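Transcriptional activator ToxR (Vibrio vulnificus, PDB 6UTC) probably senses conditions in the periplasm, including bile salts, and activates transcription in partnership with ToxS. Local coordinates at residues Asn71-Tyr77 with Val88-Ser94; Gln45-Tyr50 with Leu99-Lys104; His54-Ser58 with His83-Asn87; Gly24-Pro30 with Pro60-Thr66. One frame throughout, in Å; residues are numbered along the deposited sequence. Where two conformers were deposited one is given.

Interaction 1 (Asn71-Tyr77 with Val88-Ser94); sequences NQLILNY and VTLRIFS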
loop_
_atom_site.group_PDB
_atom_site.type_symbol
_atom_site.label_atom_id
_atom_site.label_comp_id
_atom_site.label_asym_id
_atom_site.label_seq_id
_atom_site.Cartn_x
_atom_site.Cartn_y
_atom_site.Cartn_z
ATOM N N ASN A 71 -1.196 15.674 -3.829
ATOM C CA ASN A 71 0.097 15.078 -4.127
ATOM C C ASN A 71 0.540 14.041 -3.103
ATOM O O ASN A 71 1.689 13.600 -3.156
ATOM C CB ASN A 71 1.174 16.155 -4.305
ATOM C CG ASN A 71 1.423 16.953 -3.043
ATOM O OD1 ASN A 71 0.835 16.696 -1.994
ATOM N ND2 ASN A 71 2.309 17.940 -3.143
ATOM N N GLN A 72 -0.343 13.632 -2.193
ATOM C CA GLN A 72 0.006 12.707 -1.120
ATOM C C GLN A 72 -0.981 11.548 -1.078
ATOM O O GLN A 72 -2.199 11.759 -1.132
ATOM C CB GLN A 72 0.022 13.414 0.234
ATOM C CG GLN A 72 0.637 12.582 1.337
ATOM C CD GLN A 72 1.082 13.411 2.533
ATOM O OE1 GLN A 72 1.389 12.866 3.595
ATOM N NE2 GLN A 72 1.112 14.732 2.370
ATOM N N LEU A 73 -0.448 10.335 -0.972
ATOM C CA LEU A 73 -1.225 9.110 -0.842
ATOM C C LEU A 73 -0.856 8.419 0.464
ATOM O O LEU A 73 0.319 8.387 0.845
ATOM C CB LEU A 73 -0.905 8.176 -2.016
ATOM C CG LEU A 73 -1.722 6.876 -2.079
ATOM C CD1 LEU A 73 -3.119 7.169 -2.628
ATOM C CD2 LEU A 73 -1.043 5.820 -2.928
ATOM N N ILE A 74 -1.860 7.880 1.157
ATOM C CA ILE A 74 -1.663 7.098 2.371
ATOM C C ILE A 74 -1.764 5.623 2.016
ATOM O O ILE A 74 -2.729 5.201 1.362
ATOM C CB ILE A 74 -2.709 7.467 3.433
ATOM C CG1 ILE A 74 -2.793 8.986 3.612
ATOM C CG2 ILE A 74 -2.402 6.763 4.740
ATOM C CD1 ILE A 74 -1.472 9.631 3.972
ATOM N N LEU A 75 -0.774 4.835 2.432
ATOM C CA LEU A 75 -0.819 3.383 2.281
ATOM C C LEU A 75 -0.716 2.746 3.657
ATOM O O LEU A 75 0.245 2.999 4.392
ATOM C CB LEU A 75 0.336 2.891 1.409
ATOM C CG LEU A 75 0.278 3.326 -0.050
ATOM C CD1 LEU A 75 1.559 2.948 -0.783
ATOM C CD2 LEU A 75 -0.926 2.723 -0.747
ATOM N N ASN A 76 -1.693 1.925 4.003
ATOM C CA ASN A 76 -1.708 1.224 5.280
ATOM C C ASN A 76 -1.481 -0.258 5.008
ATOM O O ASN A 76 -2.363 -0.938 4.465
ATOM C CB ASN A 76 -3.024 1.479 6.009
ATOM C CG ASN A 76 -2.963 2.721 6.884
ATOM O OD1 ASN A 76 -2.358 2.699 7.957
ATOM N ND2 ASN A 76 -3.540 3.805 6.422
ATOM N N TYR A 77 -0.297 -0.742 5.365
ATOM C CA TYR A 77 0.045 -2.150 5.205
ATOM C C TYR A 77 -0.458 -2.934 6.401
ATOM O O TYR A 77 -0.123 -2.607 7.549
ATOM C CB TYR A 77 1.558 -2.294 5.098
ATOM C CG TYR A 77 2.095 -1.932 3.737
ATOM C CD1 TYR A 77 2.138 -2.875 2.729
ATOM C CD2 TYR A 77 2.540 -0.650 3.461
ATOM C CE1 TYR A 77 2.620 -2.561 1.473
ATOM C CE2 TYR A 77 3.028 -0.323 2.201
ATOM C CZ TYR A 77 3.068 -1.292 1.223
ATOM O OH TYR A 77 3.550 -0.977 -0.034
ATOM N N VAL A 88 1.963 -0.811 9.236
ATOM C CA VAL A 88 2.457 0.553 9.119
ATOM C C VAL A 88 1.552 1.387 8.234
ATOM O O VAL A 88 0.958 0.898 7.262
ATOM C CB VAL A 88 3.898 0.647 8.588
ATOM C CG1 VAL A 88 4.879 0.108 9.585
ATOM C CG2 VAL A 88 4.010 -0.066 7.270
ATOM N N THR A 89 1.451 2.659 8.593
ATOM C CA THR A 89 0.929 3.693 7.720
ATOM C C THR A 89 2.107 4.426 7.102
ATOM O O THR A 89 2.974 4.935 7.826
ATOM C CB THR A 89 0.098 4.692 8.513
ATOM O OG1 THR A 89 -0.929 4.009 9.223
ATOM C CG2 THR A 89 -0.550 5.682 7.565
ATOM N N LEU A 90 2.133 4.485 5.774
ATOM C CA LEU A 90 3.160 5.197 5.031
ATOM C C LEU A 90 2.500 6.280 4.191
ATOM O O LEU A 90 1.337 6.167 3.809
ATOM C CB LEU A 90 3.912 4.246 4.088
ATOM C CG LEU A 90 4.523 2.962 4.656
ATOM C CD1 LEU A 90 5.225 2.194 3.556
ATOM C CD2 LEU A 90 5.475 3.282 5.795
ATOM N N ARG A 91 3.256 7.326 3.892
ATOM C CA ARG A 91 2.788 8.427 3.066
ATOM C C ARG A 91 3.754 8.588 1.905
ATOM O O ARG A 91 4.972 8.667 2.108
ATOM C CB ARG A 91 2.714 9.715 3.882
ATOM C CG ARG A 91 1.919 9.548 5.176
ATOM C CD ARG A 91 2.781 9.781 6.410
ATOM N NE ARG A 91 2.314 9.018 7.571
ATOM C CZ ARG A 91 1.219 9.307 8.267
ATOM N NH1 ARG A 91 0.462 10.339 7.916
ATOM N NH2 ARG A 91 0.877 8.564 9.312
ATOM N N ILE A 92 3.229 8.606 0.690
ATOM C CA ILE A 92 4.069 8.801 -0.478
ATOM C C ILE A 92 3.579 10.017 -1.243
ATOM O O ILE A 92 2.396 10.361 -1.218
ATOM C CB ILE A 92 4.161 7.551 -1.383
ATOM C CG1 ILE A 92 2.801 7.223 -1.991
ATOM C CG2 ILE A 92 4.709 6.356 -0.595
ATOM C CD1 ILE A 92 2.861 6.097 -2.998
ATOM N N PHE A 93 4.509 10.677 -1.920
ATOM C CA PHE A 93 4.205 11.866 -2.694
ATOM C C PHE A 93 4.271 11.547 -4.179
ATOM O O PHE A 93 4.954 10.610 -4.601
ATOM C CB PHE A 93 5.169 13.001 -2.343
ATOM C CG PHE A 93 4.974 13.534 -0.957
ATOM C CD1 PHE A 93 5.540 12.895 0.130
ATOM C CD2 PHE A 93 4.192 14.658 -0.735
ATOM C CE1 PHE A 93 5.351 13.373 1.416
ATOM C CE2 PHE A 93 3.997 15.145 0.546
ATOM C CZ PHE A 93 4.579 14.501 1.624
ATOM N N SER A 94 3.531 12.323 -4.969
ATOM C CA SER A 94 3.518 12.091 -6.409
ATOM C C SER A 94 4.853 12.469 -7.040
ATOM O O SER A 94 5.418 11.702 -7.831
ATOM C CB SER A 94 2.369 12.862 -7.057
ATOM O OG SER A 94 2.445 14.236 -6.735
#

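Interaction 2 (Gln45-Tyr50 with Leu99-Lys104); sequences QCVNKY and LGSICK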
loop_
_atom_site.group_PDB
_atom_site.type_symbol
_atom_site.label_atom_id
_atom_site.label_comp_id
_atom_site.label_asym_id
_atom_site.label_seq_id
_atom_site.Cartn_x
_atom_site.Cartn_y
_atom_site.Cartn_z
ATOM N N GLN A 45 5.392 -0.081 -7.072
ATOM C CA GLN A 45 6.778 0.013 -6.638
ATOM C C GLN A 45 6.877 -0.063 -5.126
ATOM O O GLN A 45 7.761 -0.737 -4.587
ATOM C CB GLN A 45 7.416 1.302 -7.149
ATOM C CG GLN A 45 8.872 1.478 -6.704
ATOM C CD GLN A 45 9.830 0.557 -7.441
ATOM O OE1 GLN A 45 9.415 -0.331 -8.194
ATOM N NE2 GLN A 45 11.125 0.770 -7.235
ATOM N N CYS A 46 5.968 0.613 -4.428
ATOM C CA CYS A 46 5.972 0.593 -2.970
ATOM C C CYS A 46 5.761 -0.821 -2.438
ATOM O O CYS A 46 6.486 -1.275 -1.549
ATOM C CB CYS A 46 4.900 1.544 -2.448
ATOM S SG CYS A 46 5.042 1.915 -0.681
ATOM N N VAL A 47 4.791 -1.542 -2.996
ATOM C CA VAL A 47 4.561 -2.923 -2.580
ATOM C C VAL A 47 5.785 -3.782 -2.875
ATOM O O VAL A 47 6.190 -4.614 -2.052
ATOM C CB VAL A 47 3.281 -3.461 -3.238
ATOM C CG1 VAL A 47 3.100 -4.963 -2.961
ATOM C CG2 VAL A 47 2.068 -2.653 -2.750
ATOM N N ASN A 48 6.401 -3.584 -4.047
ATOM C CA ASN A 48 7.637 -4.298 -4.386
ATOM C C ASN A 48 8.715 -4.076 -3.330
ATOM O O ASN A 48 9.344 -5.028 -2.852
ATOM C CB ASN A 48 8.131 -3.802 -5.752
ATOM C CG ASN A 48 9.530 -4.323 -6.121
ATOM O OD1 ASN A 48 10.550 -3.847 -5.608
ATOM N ND2 ASN A 48 9.573 -5.279 -7.032
ATOM N N LYS A 49 8.959 -2.818 -2.966
ATOM C CA LYS A 49 10.028 -2.522 -2.020
ATOM C C LYS A 49 9.672 -3.002 -0.619
ATOM O O LYS A 49 10.545 -3.466 0.126
ATOM C CB LYS A 49 10.344 -1.029 -2.017
ATOM C CG LYS A 49 10.661 -0.462 -3.384
ATOM C CD LYS A 49 11.653 -1.304 -4.157
ATOM C CE LYS A 49 13.048 -1.178 -3.601
ATOM N NZ LYS A 49 14.035 -1.871 -4.488
ATOM N N TYR A 50 8.393 -2.920 -0.251
ATOM C CA TYR A 50 7.986 -3.363 1.075
ATOM C C TYR A 50 8.174 -4.858 1.214
ATOM O O TYR A 50 8.581 -5.346 2.277
ATOM C CB TYR A 50 6.533 -2.976 1.298
ATOM C CG TYR A 50 6.067 -3.112 2.728
ATOM C CD1 TYR A 50 6.296 -2.098 3.643
ATOM C CD2 TYR A 50 5.382 -4.235 3.154
ATOM C CE1 TYR A 50 5.867 -2.197 4.952
ATOM C CE2 TYR A 50 4.942 -4.345 4.470
ATOM C CZ TYR A 50 5.189 -3.316 5.355
ATOM O OH TYR A 50 4.760 -3.391 6.667
ATOM N N LEU A 99 10.656 6.064 -2.861
ATOM C CA LEU A 99 9.891 4.853 -2.571
ATOM C C LEU A 99 10.779 3.742 -2.024
ATOM O O LEU A 99 10.333 2.946 -1.192
ATOM C CB LEU A 99 9.110 4.379 -3.799
ATOM C CG LEU A 99 8.016 5.297 -4.353
ATOM C CD1 LEU A 99 7.240 4.604 -5.455
ATOM C CD2 LEU A 99 7.062 5.750 -3.263
ATOM N N GLY A 100 12.037 3.677 -2.465
ATOM C CA GLY A 100 12.937 2.661 -1.947
ATOM C C GLY A 100 13.195 2.782 -0.458
ATOM O O GLY A 100 13.382 1.772 0.226
ATOM N N SER A 101 13.204 4.008 0.067
ATOM C CA SER A 101 13.442 4.233 1.488
ATOM C C SER A 101 12.170 4.469 2.292
ATOM O O SER A 101 12.162 4.211 3.499
ATOM C CB SER A 101 14.397 5.412 1.697
ATOM O OG SER A 101 13.816 6.617 1.236
ATOM N N ILE A 102 11.101 4.963 1.667
ATOM C CA ILE A 102 9.836 5.099 2.384
ATOM C C ILE A 102 9.170 3.741 2.553
ATOM O O ILE A 102 8.622 3.426 3.617
ATOM C CB ILE A 102 8.915 6.104 1.667
ATOM C CG1 ILE A 102 9.426 7.534 1.859
ATOM C CG2 ILE A 102 7.483 5.980 2.170
ATOM C CD1 ILE A 102 9.573 7.942 3.315
ATOM N N CYS A 103 9.219 2.913 1.513
ATOM C CA CYS A 103 8.535 1.633 1.490
ATOM C C CYS A 103 9.436 0.487 1.913
ATOM O O CYS A 103 9.032 -0.669 1.794
ATOM C CB CYS A 103 7.947 1.377 0.101
ATOM S SG CYS A 103 6.904 2.738 -0.475
ATOM N N LYS A 104 10.630 0.793 2.420
ATOM C CA LYS A 104 11.603 -0.190 2.918
ATOM C C LYS A 104 11.685 -1.480 2.108
ATOM O O LYS A 104 11.764 -2.570 2.667
ATOM C CB LYS A 104 11.400 -0.487 4.414
ATOM C CG LYS A 104 10.049 -1.075 4.816
ATOM C CD LYS A 104 9.021 0.008 5.115
ATOM C CE LYS A 104 9.622 1.120 5.956
ATOM N NZ LYS A 104 8.627 2.187 6.250
#

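Interaction 3 (His54-Ser58 with His83-Asn87); sequences HTGDS and HSNEN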
loop_
_atom_site.group_PDB
_atom_site.type_symbol
_atom_site.label_atom_id
_atom_site.label_comp_id
_atom_site.label_asym_id
_atom_site.label_seq_id
_atom_site.Cartn_x
_atom_site.Cartn_y
_atom_site.Cartn_z
ATOM N N HIS A 54 9.747 -7.722 4.118
ATOM C CA HIS A 54 8.594 -8.408 4.718
ATOM C C HIS A 54 8.252 -9.619 3.847
ATOM O O HIS A 54 7.464 -9.515 2.907
ATOM C CB HIS A 54 7.400 -7.468 4.828
ATOM C CG HIS A 54 7.677 -6.210 5.586
ATOM N ND1 HIS A 54 8.230 -5.096 4.994
ATOM C CD2 HIS A 54 7.452 -5.876 6.878
ATOM C CE1 HIS A 54 8.353 -4.136 5.895
ATOM N NE2 HIS A 54 7.883 -4.582 7.046
ATOM N N THR A 55 8.832 -10.773 4.179
ATOM C CA THR A 55 8.653 -11.975 3.372
ATOM C C THR A 55 8.022 -13.098 4.182
ATOM O O THR A 55 8.021 -13.086 5.418
ATOM C CB THR A 55 9.983 -12.488 2.787
ATOM O OG1 THR A 55 10.881 -12.831 3.851
ATOM C CG2 THR A 55 10.630 -11.444 1.897
ATOM N N GLY A 56 7.492 -14.080 3.458
ATOM C CA GLY A 56 6.970 -15.274 4.103
ATOM C C GLY A 56 5.750 -14.942 4.935
ATOM O O GLY A 56 4.844 -14.228 4.492
ATOM N N ASP A 57 5.732 -15.452 6.170
ATOM C CA ASP A 57 4.625 -15.160 7.077
ATOM C C ASP A 57 4.494 -13.670 7.352
ATOM O O ASP A 57 3.404 -13.206 7.702
ATOM C CB ASP A 57 4.815 -15.902 8.399
ATOM C CG ASP A 57 4.701 -17.402 8.244
ATOM O OD1 ASP A 57 4.023 -17.848 7.294
ATOM O OD2 ASP A 57 5.283 -18.131 9.076
ATOM N N SER A 58 5.576 -12.911 7.210
ATOM C CA SER A 58 5.554 -11.475 7.456
ATOM C C SER A 58 5.116 -10.653 6.250
ATOM O O SER A 58 5.062 -9.425 6.351
ATOM C CB SER A 58 6.918 -10.992 7.953
ATOM O OG SER A 58 7.148 -11.428 9.280
ATOM N N HIS A 83 1.699 -11.032 13.077
ATOM C CA HIS A 83 2.707 -10.085 12.625
ATOM C C HIS A 83 2.180 -8.658 12.605
ATOM O O HIS A 83 2.743 -7.797 11.918
ATOM C CB HIS A 83 3.278 -10.512 11.276
ATOM C CG HIS A 83 4.004 -11.817 11.343
ATOM N ND1 HIS A 83 5.248 -11.940 11.923
ATOM C CD2 HIS A 83 3.645 -13.059 10.947
ATOM C CE1 HIS A 83 5.633 -13.203 11.862
ATOM N NE2 HIS A 83 4.680 -13.902 11.273
ATOM N N SER A 84 1.134 -8.380 13.375
ATOM C CA SER A 84 0.543 -7.050 13.351
ATOM C C SER A 84 1.447 -5.981 13.942
ATOM O O SER A 84 1.165 -4.794 13.747
ATOM C CB SER A 84 -0.813 -7.058 14.052
ATOM O OG SER A 84 -0.714 -7.591 15.363
ATOM N N ASN A 85 2.518 -6.349 14.651
ATOM C CA ASN A 85 3.476 -5.329 15.053
ATOM C C ASN A 85 4.209 -4.721 13.865
ATOM O O ASN A 85 4.856 -3.677 14.019
ATOM C CB ASN A 85 4.454 -5.843 16.118
ATOM C CG ASN A 85 5.378 -6.917 15.599
ATOM O OD1 ASN A 85 5.055 -7.644 14.664
ATOM N ND2 ASN A 85 6.541 -7.038 16.225
ATOM N N GLU A 86 4.089 -5.322 12.683
ATOM C CA GLU A 86 4.676 -4.785 11.473
ATOM C C GLU A 86 3.718 -3.896 10.696
ATOM O O GLU A 86 4.129 -3.308 9.690
ATOM C CB GLU A 86 5.169 -5.933 10.588
ATOM C CG GLU A 86 6.107 -6.880 11.330
ATOM C CD GLU A 86 6.677 -7.976 10.456
ATOM O OE1 GLU A 86 7.217 -7.664 9.374
ATOM O OE2 GLU A 86 6.586 -9.160 10.850
ATOM N N ASN A 87 2.469 -3.758 11.136
ATOM C CA ASN A 87 1.546 -2.894 10.406
ATOM C C ASN A 87 2.084 -1.474 10.386
ATOM O O ASN A 87 2.556 -0.960 11.405
ATOM C CB ASN A 87 0.190 -2.849 11.101
ATOM C CG ASN A 87 -0.548 -4.160 11.038
ATOM O OD1 ASN A 87 -0.148 -5.074 10.328
ATOM N ND2 ASN A 87 -1.642 -4.254 11.775
HETATM O O HOH W 1 6.724 -2.748 8.900
#

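Interaction 4 (Gly24-Pro30 with Pro60-Thr66); sequences GVEVLTP and PVKVIAT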
loop_
_atom_site.group_PDB
_atom_site.type_symbol
_atom_site.label_atom_id
_atom_site.label_comp_id
_atom_site.label_asym_id
_atom_site.label_seq_id
_atom_site.Cartn_x
_atom_site.Cartn_y
_atom_site.Cartn_z
ATOM N N GLY A 24 0.217 -11.069 -4.596
ATOM C CA GLY A 24 -0.387 -11.644 -3.411
ATOM C C GLY A 24 -0.875 -10.645 -2.382
ATOM O O GLY A 24 -1.532 -11.051 -1.412
ATOM N N VAL A 25 -0.559 -9.365 -2.541
ATOM C CA VAL A 25 -1.005 -8.319 -1.630
ATOM C C VAL A 25 -2.240 -7.678 -2.247
ATOM O O VAL A 25 -2.194 -7.189 -3.384
ATOM C CB VAL A 25 0.096 -7.272 -1.389
ATOM C CG1 VAL A 25 -0.397 -6.197 -0.421
ATOM C CG2 VAL A 25 1.367 -7.935 -0.859
ATOM N N GLU A 26 -3.351 -7.686 -1.514
ATOM C CA GLU A 26 -4.561 -7.030 -1.993
ATOM C C GLU A 26 -4.403 -5.535 -1.798
ATOM O O GLU A 26 -4.287 -5.074 -0.661
ATOM C CB GLU A 26 -5.763 -7.490 -1.180
ATOM C CG GLU A 26 -6.097 -8.941 -1.319
ATOM C CD GLU A 26 -7.292 -9.309 -0.467
ATOM O OE1 GLU A 26 -8.393 -8.790 -0.741
ATOM O OE2 GLU A 26 -7.124 -10.093 0.487
ATOM N N VAL A 27 -4.431 -4.774 -2.885
ATOM C CA VAL A 27 -4.462 -3.320 -2.796
ATOM C C VAL A 27 -5.925 -2.907 -2.804
ATOM O O VAL A 27 -6.612 -3.069 -3.810
ATOM C CB VAL A 27 -3.682 -2.657 -3.934
ATOM C CG1 VAL A 27 -3.749 -1.144 -3.791
ATOM C CG2 VAL A 27 -2.240 -3.150 -3.936
ATOM N N LEU A 28 -6.383 -2.374 -1.683
ATOM C CA LEU A 28 -7.789 -2.089 -1.437
ATOM C C LEU A 28 -7.989 -0.605 -1.204
ATOM O O LEU A 28 -7.069 0.097 -0.777
ATOM C CB LEU A 28 -8.261 -2.809 -0.176
ATOM C CG LEU A 28 -8.134 -4.324 -0.166
ATOM C CD1 LEU A 28 -8.360 -4.847 1.247
ATOM C CD2 LEU A 28 -9.137 -4.933 -1.131
ATOM N N THR A 29 -9.201 -0.132 -1.479
ATOM C CA THR A 29 -9.586 1.225 -1.120
ATOM C C THR A 29 -11.044 1.178 -0.692
ATOM O O THR A 29 -11.773 0.276 -1.113
ATOM C CB THR A 29 -9.347 2.205 -2.288
ATOM O OG1 THR A 29 -9.444 3.556 -1.831
ATOM C CG2 THR A 29 -10.331 2.013 -3.419
ATOM N N PRO A 30 -11.492 2.092 0.167
ATOM C CA PRO A 30 -12.910 2.090 0.538
ATOM C C PRO A 30 -13.799 2.138 -0.701
ATOM O O PRO A 30 -13.455 2.741 -1.721
ATOM C CB PRO A 30 -13.053 3.351 1.402
ATOM C CG PRO A 30 -11.691 3.526 2.002
ATOM C CD PRO A 30 -10.742 3.137 0.889
ATOM N N PRO A 60 2.710 -8.664 3.938
ATOM C CA PRO A 60 1.417 -8.070 4.269
ATOM C C PRO A 60 0.322 -8.789 3.509
ATOM O O PRO A 60 0.527 -9.289 2.399
ATOM C CB PRO A 60 1.563 -6.623 3.788
ATOM C CG PRO A 60 2.534 -6.726 2.657
ATOM C CD PRO A 60 3.528 -7.766 3.103
ATOM N N VAL A 61 -0.848 -8.863 4.145
ATOM C CA VAL A 61 -2.041 -9.409 3.507
ATOM C C VAL A 61 -2.611 -8.399 2.525
ATOM O O VAL A 61 -3.001 -8.734 1.397
ATOM C CB VAL A 61 -3.083 -9.781 4.584
ATOM C CG1 VAL A 61 -4.361 -10.309 3.936
ATOM C CG2 VAL A 61 -2.515 -10.783 5.591
ATOM N N LYS A 62 -2.662 -7.143 2.935
ATOM C CA LYS A 62 -3.328 -6.129 2.151
ATOM C C LYS A 62 -2.677 -4.801 2.439
ATOM O O LYS A 62 -1.955 -4.631 3.428
ATOM C CB LYS A 62 -4.827 -6.076 2.447
ATOM C CG LYS A 62 -5.173 -5.899 3.886
ATOM C CD LYS A 62 -6.598 -6.395 4.119
ATOM C CE LYS A 62 -6.951 -6.449 5.590
ATOM N NZ LYS A 62 -8.296 -7.068 5.763
ATOM N N VAL A 63 -2.927 -3.871 1.535
ATOM C CA VAL A 63 -2.536 -2.482 1.700
ATOM C C VAL A 63 -3.744 -1.635 1.339
ATOM O O VAL A 63 -4.367 -1.840 0.286
ATOM C CB VAL A 63 -1.263 -2.106 0.906
ATOM C CG1 VAL A 63 -1.444 -2.256 -0.580
ATOM C CG2 VAL A 63 -0.800 -0.697 1.265
ATOM N N ILE A 64 -4.128 -0.749 2.247
ATOM C CA ILE A 64 -5.273 0.126 2.043
ATOM C C ILE A 64 -4.739 1.455 1.545
ATOM O O ILE A 64 -3.945 2.112 2.233
ATOM C CB ILE A 64 -6.072 0.339 3.336
ATOM C CG1 ILE A 64 -6.285 -0.982 4.083
ATOM C CG2 ILE A 64 -7.388 1.090 3.033
ATOM C CD1 ILE A 64 -7.028 -2.005 3.328
ATOM N N ALA A 65 -5.183 1.860 0.367
ATOM C CA ALA A 65 -4.764 3.109 -0.249
ATOM C C ALA A 65 -5.883 4.135 -0.127
ATOM O O ALA A 65 -7.019 3.861 -0.525
ATOM C CB ALA A 65 -4.449 2.871 -1.722
ATOM N N THR A 66 -5.562 5.312 0.418
ATOM C CA THR A 66 -6.523 6.401 0.541
ATOM C C THR A 66 -5.835 7.736 0.287
ATOM O O THR A 66 -4.605 7.849 0.272
ATOM C CB THR A 66 -7.180 6.445 1.921
ATOM O OG1 THR A 66 -6.174 6.625 2.915
ATOM C CG2 THR A 66 -7.964 5.178 2.206
HETATM O O HOH W 2 0.508 -11.448 0.801
HETATM O O HOH W 3 -3.837 -11.269 0.620
#

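Interaction 1 (Asn71-Tyr77 with Val88-Ser94)
Gln72 swings CG away from its backbone N (chi1 -169°) and continues extended, which lays it beside the ring of Phe93. The two side chains point the same way. Gln72 CG sits over one face of the ring, offset toward the rim, and Gln72 NE2 is 3.4 Å from Phe93 CE2. The amide and ring planes are 40° apart, so this is not a flat stack. The amide oxygen leans the other way, with Gln72 OE1 3.4 Å from Arg91 CB. On the same face Ile74 splits its contacts. Its CD1 runs beside Arg91 CG at 3.6 Å, and its CG2 meets Thr89 CG2 at 3.5 Å.

The opposite face is apolar. Ile92 places CG1 between its backbone N and carbonyl carbon (chi1 65°). Its CD1 can thus reach Leu73 CD2 at 3.9 Å and Leu75 CD1 at 4.1 Å. Further along, Leu90 CD1 touches Tyr77 CE2 at 3.6 Å.

The backbones form an antiparallel beta hairpin. Leu73 with Ile92, Leu75 with Leu90, and Tyr77 with Val88 are hydrogen-bonded pairs. Ser94 N to Asn71 O, 2.9 Å, adds a bond just outside the paired strands, before Gln72 and after Phe93.

Strand 88-93 is an outermost strand of the sheet within this chain. Strand 72-78 bonds on its other side to strand 62-67, through Ile74 with Thr66 and Asn76 with Ile64. Helix 40-52 covers the apolar face, where Leu73 meets Ile43 and Tyr77 packs on Val47. Helix 99-102 covers Ile92 through Leu99 and Ile102.

Interaction 2 (Gln45-Tyr50 with Leu99-Lys104)
Lys49 CB rests against Cys103 CB at 4.0 Å, and the lysine then passes loosely by Gly100 before its end leads away. CG lies 4.1 Å from Gly100 CA and as far from Leu99 O. The chain then bends at chi2 and chi3, and CE stays in loose touch with Gly100 CA. NZ turns back to its own helix and forms a salt bridge with Glu52.

Beside this lysine runs the covalent link, the disulfide between Cys46 SG and Cys103 SG, with a chi3 of -98°. It ties helix 40-52 to the C-terminal end of the domain, where Cys103 is the first residue to leave the short helix. This intra-chain bridge constrains the periplasmic domain and alters its dealings with ToxS and bile salts. Next to the bridge, Leu99, a turn before Cys103, sets CD1 3.7 Å from CB of Gln45, the residue before Cys46.

On the other side of the bridge, Cys103 O lies at the edge of the Tyr50 ring, near its plane, and is 3.4 Å from Tyr50 CB. Lys104 runs beside that ring, with CD 3.7 Å from Tyr50 CD1. Its NZ curls back to donate to Ile102 O at 2.9 Å. Tyr50 OH is hydrogen-bonded to His79 NE2.

Interaction 3 (His54-Ser58 with His83-Asn87)
Glu86 reaches out from its loop and sets its carboxylate between Ser58 and His54. In the Ser58 conformer described, OG donates to Glu86 OE2 at 2.8 Å, using the syn lone pair of that oxygen. Ser58 was modelled in two conformers, so this bond may not be permanent. The other carboxylate oxygen, Glu86 OE1, lies near the plane of the His54 ring at its edge, 3.1 Å from CD2. Ring and carboxylate are nearly coplanar, 28° apart.

The contact joins two surface loops, one between helix 40-52 and strand 62-67, the other between strands 72-78 and 88-93. Each carries a short 3-10 segment. Within one loop Ser58 N bonds to Thr55 O, and within the other Glu86 N bonds to His83 O.

The His83 ring lies next to the same hydroxyl: Ser58 OG stands over one of its faces, offset toward the rim. Asp57 CB is 3.5 Å from His83 NE2, and Asp57 O is 3.3 Å from His83 CD2. His83 ND1 also makes a weak bond to Glu86 OE2. A water donates to Glu86 O at 2.8 Å and is hydrogen-bonded to His54 NE2, while His54 ND1 bonds to Tyr50 O.

Interaction 4 (Gly24-Pro30 with Pro60-Thr66)
Pro60 and Pro30 bring the rings of this contact, one near each end, and no aromatic ring takes part. Pro60 CG touches Val25 CG2 at 3.9 Å. The Pro30 ring crosses Thr66 at about a right angle, with CD 3.7 Å from Thr66 CG2. The carboxylate of Glu26 makes no salt bridge with Lys62.

Between these ends lie parallel strands. The N-H of Val63 bonds to Glu26 O, Leu28 N to Val63 O, and Ala65 N to Leu28 O at 2.8 Å. Thr29 adds a side-chain rung. Its OG1, anti to the backbone N (chi1 -167°), donates to Ala65 O at 2.8 Å, almost in line with the carbonyl. On one face Val27 CG2 lies 3.6 Å from Val63 CG1. On the other, Leu28 CD1 fits against Ile64 CD1 at 3.8 Å and against Lys62 CD.

The strands belong to a beta-alpha-beta unit, linked through helix 40-52. That helix covers the valine face, where Val63 packs on Val47 and Val27 on Ile43. Strand 16-22 flanks strand 25-30. Strand 72-78 flanks strand 62-67, where Val61 and Lys62 both face Ile78 in a classic beta bulge.

Overall arrangement
Interactions 1 and 4 pair four of the five strands of the sheet, antiparallel and parallel respectively, and adjoin through strands 62-67 and 72-78. Each turns one face to helix 40-52, that of Val27 and Val63 in interaction 4 and that of Leu73, Leu75 and Tyr77 in interaction 1. Interaction 2 holds the same helix to the C-terminal end by a covalent bond, and its Tyr50 touches Val88 of interaction 1 and Pro60 of interaction 4. These three are partly buried, interaction 4 with the most buried residues. Interaction 3 is a surface contact with no buried residue, and relies on polar side chains and a water. Lys104 of interaction 2 packs on its His54.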